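Local coordinates for protein eukaryotic translation initiation factor 4E type 5 (Leishmania major, PDB 7KCJ) that probably binds the 7-methylguanosine cap of messenger RNA and acts as a translation initiation factor of the eIF4E family, at residues 99-104 / 186-191; 137-142 / 153-158. One frame throughout, in Å; residues are numbered along the deposited sequence.

Interaction 1 (99-104 / 186-191); sequences IMINLL and YNIAEA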
loop_
_atom_site.group_PDB
_atom_site.type_symbol
_atom_site.label_atom_id
_atom_site.label_comp_id
_atom_site.label_asym_id
_atom_site.label_seq_id
_atom_site.Cartn_x
_atom_site.Cartn_y
_atom_site.Cartn_z
ATOM N N ILE A 99 -3.136 -8.804 -1.950
ATOM C CA ILE A 99 -1.938 -9.438 -1.414
ATOM C C ILE A 99 -1.500 -8.622 -0.206
ATOM O O ILE A 99 -1.359 -7.403 -0.305
ATOM C CB ILE A 99 -0.811 -9.545 -2.488
ATOM C CG1 ILE A 99 -1.172 -10.561 -3.574
ATOM C CG2 ILE A 99 0.525 -9.898 -1.849
ATOM C CD1 ILE A 99 -0.286 -10.487 -4.774
ATOM N N MET A 100 -1.344 -9.273 0.955
ATOM C CA MET A 100 -0.876 -8.587 2.161
ATOM C C MET A 100 0.543 -8.987 2.425
ATOM O O MET A 100 0.860 -10.175 2.415
ATOM C CB MET A 100 -1.710 -8.936 3.406
ATOM C CG MET A 100 -3.192 -8.911 3.193
ATOM S SD MET A 100 -3.966 -7.442 2.584
ATOM C CE MET A 100 -4.136 -6.557 4.148
ATOM N N ILE A 101 1.408 -8.001 2.623
ATOM C CA ILE A 101 2.813 -8.224 2.946
ATOM C C ILE A 101 3.087 -7.558 4.290
ATOM O O ILE A 101 3.027 -6.328 4.379
ATOM C CB ILE A 101 3.720 -7.622 1.846
ATOM C CG1 ILE A 101 3.391 -8.205 0.465
ATOM C CG2 ILE A 101 5.192 -7.828 2.169
ATOM C CD1 ILE A 101 3.549 -7.271 -0.597
ATOM N N ASN A 102 3.385 -8.346 5.329
ATOM C CA ASN A 102 3.739 -7.780 6.641
ATOM C C ASN A 102 5.252 -7.700 6.767
ATOM O O ASN A 102 5.928 -8.692 6.527
ATOM C CB ASN A 102 3.177 -8.612 7.775
ATOM C CG ASN A 102 1.671 -8.571 7.812
ATOM O OD1 ASN A 102 1.080 -7.615 8.323
ATOM N ND2 ASN A 102 1.025 -9.590 7.269
ATOM N N LEU A 103 5.785 -6.520 7.090
ATOM C CA LEU A 103 7.225 -6.309 7.186
ATOM C C LEU A 103 7.502 -6.019 8.647
ATOM O O LEU A 103 7.055 -4.995 9.146
ATOM C CB LEU A 103 7.631 -5.118 6.298
ATOM C CG LEU A 103 7.251 -5.237 4.837
ATOM C CD1 LEU A 103 7.492 -3.915 4.080
ATOM C CD2 LEU A 103 7.981 -6.439 4.173
ATOM N N LEU A 104 8.182 -6.933 9.347
ATOM C CA LEU A 104 8.390 -6.822 10.784
ATOM C C LEU A 104 9.474 -5.857 11.262
ATOM O O LEU A 104 9.263 -5.194 12.270
ATOM C CB LEU A 104 8.680 -8.213 11.402
ATOM C CG LEU A 104 7.676 -9.364 11.195
ATOM C CD1 LEU A 104 7.941 -10.481 12.174
ATOM C CD2 LEU A 104 6.253 -8.922 11.391
ATOM N N TYR A 186 9.280 -11.292 7.590
ATOM C CA TYR A 186 8.180 -10.895 6.718
ATOM C C TYR A 186 7.282 -12.062 6.346
ATOM O O TYR A 186 7.697 -13.209 6.415
ATOM C CB TYR A 186 8.704 -10.221 5.422
ATOM C CG TYR A 186 9.411 -11.168 4.466
ATOM C CD1 TYR A 186 10.763 -11.460 4.613
ATOM C CD2 TYR A 186 8.748 -11.720 3.385
ATOM C CE1 TYR A 186 11.411 -12.329 3.758
ATOM C CE2 TYR A 186 9.399 -12.579 2.505
ATOM C CZ TYR A 186 10.728 -12.880 2.701
ATOM O OH TYR A 186 11.404 -13.688 1.829
ATOM N N ASN A 187 6.080 -11.767 5.851
ATOM C CA ASN A 187 5.191 -12.789 5.322
ATOM C C ASN A 187 4.308 -12.239 4.206
ATOM O O ASN A 187 3.952 -11.048 4.197
ATOM C CB ASN A 187 4.379 -13.498 6.400
ATOM C CG ASN A 187 3.568 -12.567 7.226
ATOM O OD1 ASN A 187 2.498 -12.096 6.791
ATOM N ND2 ASN A 187 4.061 -12.275 8.443
ATOM N N ILE A 188 3.992 -13.106 3.237
ATOM C CA ILE A 188 3.184 -12.745 2.097
ATOM C C ILE A 188 1.962 -13.632 2.092
ATOM O O ILE A 188 2.077 -14.851 2.225
ATOM C CB ILE A 188 3.976 -12.879 0.771
ATOM C CG1 ILE A 188 5.234 -12.007 0.796
ATOM C CG2 ILE A 188 3.082 -12.516 -0.428
ATOM C CD1 ILE A 188 6.176 -12.251 -0.292
ATOM N N ALA A 189 0.787 -13.029 1.943
ATOM C CA ALA A 189 -0.452 -13.782 1.914
ATOM C C ALA A 189 -1.359 -13.290 0.794
ATOM O O ALA A 189 -1.368 -12.105 0.481
ATOM C CB ALA A 189 -1.165 -13.657 3.251
ATOM N N GLU A 190 -2.108 -14.198 0.183
ATOM C CA GLU A 190 -3.090 -13.851 -0.839
ATOM C C GLU A 190 -4.457 -14.016 -0.202
ATOM O O GLU A 190 -4.703 -15.007 0.498
ATOM C CB GLU A 190 -2.984 -14.784 -2.043
ATOM C CG GLU A 190 -1.632 -14.738 -2.719
ATOM C CD GLU A 190 -1.478 -15.835 -3.748
ATOM O OE1 GLU A 190 -2.174 -15.774 -4.789
ATOM O OE2 GLU A 190 -0.682 -16.770 -3.504
ATOM N N ALA A 191 -5.348 -13.066 -0.437
ATOM C CA ALA A 191 -6.687 -13.125 0.141
ATOM C C ALA A 191 -7.707 -12.424 -0.728
ATOM O O ALA A 191 -7.360 -11.541 -1.514
ATOM C CB ALA A 191 -6.680 -12.500 1.541
#
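N102 and N187 turn their amides toward each other through opposite first torsions. In N102, CG lies beside the backbone N and anti to the carbonyl carbon (chi1 -66°). In N187, CG sits between the backbone N and the carbonyl carbon (chi1 57°), which swings the amide across to the other strand. The two residues face each other in an antiparallel pair of strands at one margin of the curved eIF4E sheet, where 186-191 is the edge strand. N102 and N187 form a hydrogen-bonded pair, as do M100 and A189. Each pair is tied by two backbone bonds. M100 N reaches A189 O at 2.9 Å, and A189 N returns to M100 O at the same length. N102 N gives to N187 O at 3.0 Å, and N187 N to N102 O at 3.2 Å.

M100, N102, N187 and A189 share one face of the sheet. I99, I101, L103, Y186 and I188 point to the opposite one, which is covered by helices 108-121 and 165-178. There I99 and I188 lie side by side, CG2 against CG2 at 3.9 Å. L103 CD2 touches the CB of Y186 at 4.0 Å, while the tyrosine ring leads away from the strand pair. E190 is on this face too, and its OE1 is hydrogen-bonded to S165.

On the asparagine face, the N102 amide is held from two sides of the strand. Its OD1 accepts from R154 NE on the neighbouring strand. Its ND2 donates to N187 OD1 at 2.9 Å, with the amide planes 45° apart.

Interaction 2 (137-142 / 153-158); sequences DVLRIA and IRVEVW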
loop_
_atom_site.group_PDB
_atom_site.type_symbol
_atom_site.label_atom_id
_atom_site.label_comp_id
_atom_site.label_asym_id
_atom_site.label_seq_id
_atom_site.Cartn_x
_atom_site.Cartn_y
_atom_site.Cartn_z
ATOM N N ASP A 137 -3.609 -1.833 -8.886
ATOM C CA ASP A 137 -4.096 -0.445 -8.981
ATOM C C ASP A 137 -4.220 0.343 -7.698
ATOM O O ASP A 137 -4.478 1.540 -7.778
ATOM C CB ASP A 137 -5.446 -0.362 -9.688
ATOM C CG ASP A 137 -5.403 -0.847 -11.104
ATOM O OD1 ASP A 137 -4.416 -0.539 -11.803
ATOM O OD2 ASP A 137 -6.344 -1.551 -11.514
ATOM N N VAL A 138 -4.121 -0.287 -6.537
ATOM C CA VAL A 138 -4.195 0.416 -5.262
ATOM C C VAL A 138 -3.144 -0.166 -4.329
ATOM O O VAL A 138 -2.990 -1.398 -4.233
ATOM C CB VAL A 138 -5.598 0.407 -4.580
ATOM C CG1 VAL A 138 -5.542 1.059 -3.204
ATOM C CG2 VAL A 138 -6.657 1.100 -5.432
ATOM N N LEU A 139 -2.457 0.706 -3.609
ATOM C CA LEU A 139 -1.467 0.310 -2.638
ATOM C C LEU A 139 -1.822 1.015 -1.334
ATOM O O LEU A 139 -1.999 2.227 -1.330
ATOM C CB LEU A 139 -0.103 0.777 -3.137
ATOM C CG LEU A 139 1.129 0.135 -2.553
ATOM C CD1 LEU A 139 1.152 -1.351 -2.815
ATOM C CD2 LEU A 139 2.350 0.750 -3.206
ATOM N N ARG A 140 -1.977 0.257 -0.237
ATOM C CA ARG A 140 -2.319 0.821 1.060
ATOM C C ARG A 140 -1.240 0.437 2.061
ATOM O O ARG A 140 -0.923 -0.730 2.202
ATOM C CB ARG A 140 -3.696 0.330 1.520
ATOM C CG ARG A 140 -4.735 0.298 0.401
ATOM C CD ARG A 140 -6.079 0.780 0.853
ATOM N NE ARG A 140 -6.731 -0.184 1.728
ATOM C CZ ARG A 140 -7.731 0.107 2.553
ATOM N NH1 ARG A 140 -8.188 1.351 2.642
ATOM N NH2 ARG A 140 -8.283 -0.844 3.297
ATOM N N ILE A 141 -0.632 1.414 2.715
ATOM C CA ILE A 141 0.432 1.170 3.684
ATOM C C ILE A 141 -0.051 1.508 5.089
ATOM O O ILE A 141 -0.509 2.622 5.317
ATOM C CB ILE A 141 1.720 1.909 3.295
ATOM C CG1 ILE A 141 2.084 1.677 1.829
ATOM C CG2 ILE A 141 2.857 1.500 4.177
ATOM C CD1 ILE A 141 3.259 2.591 1.370
ATOM N N ALA A 142 -0.080 0.514 5.987
ATOM C CA ALA A 142 -0.570 0.711 7.345
ATOM C C ALA A 142 0.494 0.528 8.407
ATOM O O ALA A 142 1.080 -0.554 8.498
ATOM C CB ALA A 142 -1.719 -0.236 7.622
ATOM N N ILE A 153 5.167 -2.751 9.701
ATOM C CA ILE A 153 4.188 -2.164 8.789
ATOM C C ILE A 153 3.508 -3.268 7.951
ATOM O O ILE A 153 4.010 -4.385 7.844
ATOM C CB ILE A 153 4.789 -1.051 7.880
ATOM C CG1 ILE A 153 5.792 -1.626 6.845
ATOM C CG2 ILE A 153 5.425 0.052 8.702
ATOM C CD1 ILE A 153 6.410 -0.590 5.915
ATOM N N ARG A 154 2.349 -2.947 7.362
ATOM C CA ARG A 154 1.669 -3.859 6.447
ATOM C C ARG A 154 1.401 -3.161 5.141
ATOM O O ARG A 154 0.847 -2.070 5.146
ATOM C CB ARG A 154 0.340 -4.373 7.010
ATOM C CG ARG A 154 -0.284 -5.422 6.068
ATOM C CD ARG A 154 -1.705 -5.781 6.411
ATOM N NE ARG A 154 -1.878 -6.260 7.772
ATOM C CZ ARG A 154 -3.063 -6.464 8.343
ATOM N NH1 ARG A 154 -4.186 -6.198 7.678
ATOM N NH2 ARG A 154 -3.136 -6.903 9.595
ATOM N N VAL A 155 1.761 -3.783 4.031
ATOM C CA VAL A 155 1.467 -3.251 2.715
ATOM C C VAL A 155 0.366 -4.119 2.115
ATOM O O VAL A 155 0.460 -5.350 2.121
ATOM C CB VAL A 155 2.711 -3.186 1.806
ATOM C CG1 VAL A 155 2.358 -2.529 0.464
ATOM C CG2 VAL A 155 3.847 -2.430 2.481
ATOM N N GLU A 156 -0.712 -3.496 1.678
ATOM C CA GLU A 156 -1.857 -4.180 1.083
ATOM C C GLU A 156 -1.931 -3.758 -0.384
ATOM O O GLU A 156 -2.034 -2.567 -0.674
ATOM C CB GLU A 156 -3.143 -3.779 1.828
ATOM C CG GLU A 156 -4.439 -4.307 1.218
ATOM C CD GLU A 156 -5.695 -3.898 1.967
ATOM O OE1 GLU A 156 -6.722 -4.601 1.847
ATOM O OE2 GLU A 156 -5.648 -2.868 2.680
ATOM N N VAL A 157 -1.872 -4.719 -1.302
ATOM C CA VAL A 157 -1.924 -4.441 -2.742
ATOM C C VAL A 157 -3.240 -4.937 -3.318
ATOM O O VAL A 157 -3.546 -6.111 -3.148
ATOM C CB VAL A 157 -0.755 -5.157 -3.478
ATOM C CG1 VAL A 157 -0.674 -4.700 -4.933
ATOM C CG2 VAL A 157 0.587 -4.958 -2.758
ATOM N N TRP A 158 -4.003 -4.089 -4.026
ATOM C CA TRP A 158 -5.266 -4.508 -4.655
ATOM C C TRP A 158 -5.048 -4.750 -6.124
ATOM O O TRP A 158 -4.573 -3.862 -6.829
ATOM C CB TRP A 158 -6.395 -3.477 -4.475
ATOM C CG TRP A 158 -6.867 -3.253 -3.059
ATOM C CD1 TRP A 158 -6.455 -3.905 -1.930
ATOM C CD2 TRP A 158 -7.835 -2.282 -2.633
ATOM N NE1 TRP A 158 -7.105 -3.395 -0.829
ATOM C CE2 TRP A 158 -7.961 -2.401 -1.235
ATOM C CE3 TRP A 158 -8.622 -1.332 -3.299
ATOM C CZ2 TRP A 158 -8.802 -1.573 -0.488
ATOM C CZ3 TRP A 158 -9.492 -0.548 -2.554
ATOM C CH2 TRP A 158 -9.579 -0.683 -1.166
#
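R140 and E156 form a salt bridge across the hairpin of strands 136-143 and 153-159. R140 NE donates to E156 OE2 at 3.0 Å, meeting the oxygen from above the carboxylate plane. R140 NH2 adds a weak bond to the same oxygen. The other oxygen, E156 OE1, takes W158 NE1 at 3.0 Å in the plane of the indole and also pairs with R98. Two cationic partners would probably favour the charged carboxylate.

R140 and E156 are a hydrogen-bonded backbone pair, with E156 N to R140 O at 2.8 Å, as are V138 with W158 and A142 with R154. W158 shares one face with V138, R140 and E156; CG beside its backbone N (chi1 -65°) keeps the indole alongside V138 and R140. Its CZ2 sits over one face of the R140 guanidinium, toward the rim, 3.3 Å from NE, with the planes 47° apart. V138 CG1 makes a CH-pi contact over the six-membered ring, 4.3 Å from its centroid.

On the opposite face, L139 CD1 touches both V155 CG1 and V157 CG2, at 3.7 Å from each. That face packs on helix 108-121, L139 on L117 and V155 on V116. Strand 77-82 flanks 136-143, and strand 97-103 flanks 153-159.

Overall arrangement
Both interactions belong to one antiparallel sheet, and their centres are about 10 Å apart. Across it the four strands run 136-143, 153-159, 97-103, 186-191. Interaction 2 lies near the centre of the chain, and interaction 1 reaches the edge strand 186-191. Strands 153-159 and 97-103 join them directly: I101 N to V155 O and L103 N to I153 O are probable hydrogen bonds, each 2.9 Å. M100 also packs on R154 and E156. Along the chain, 99-104 comes first, the hairpin of interaction 2 follows, and 186-191 comes last. The final strand thus forms one edge of the sheet beside a much earlier strand, and helix 108-121 packs against both contacts.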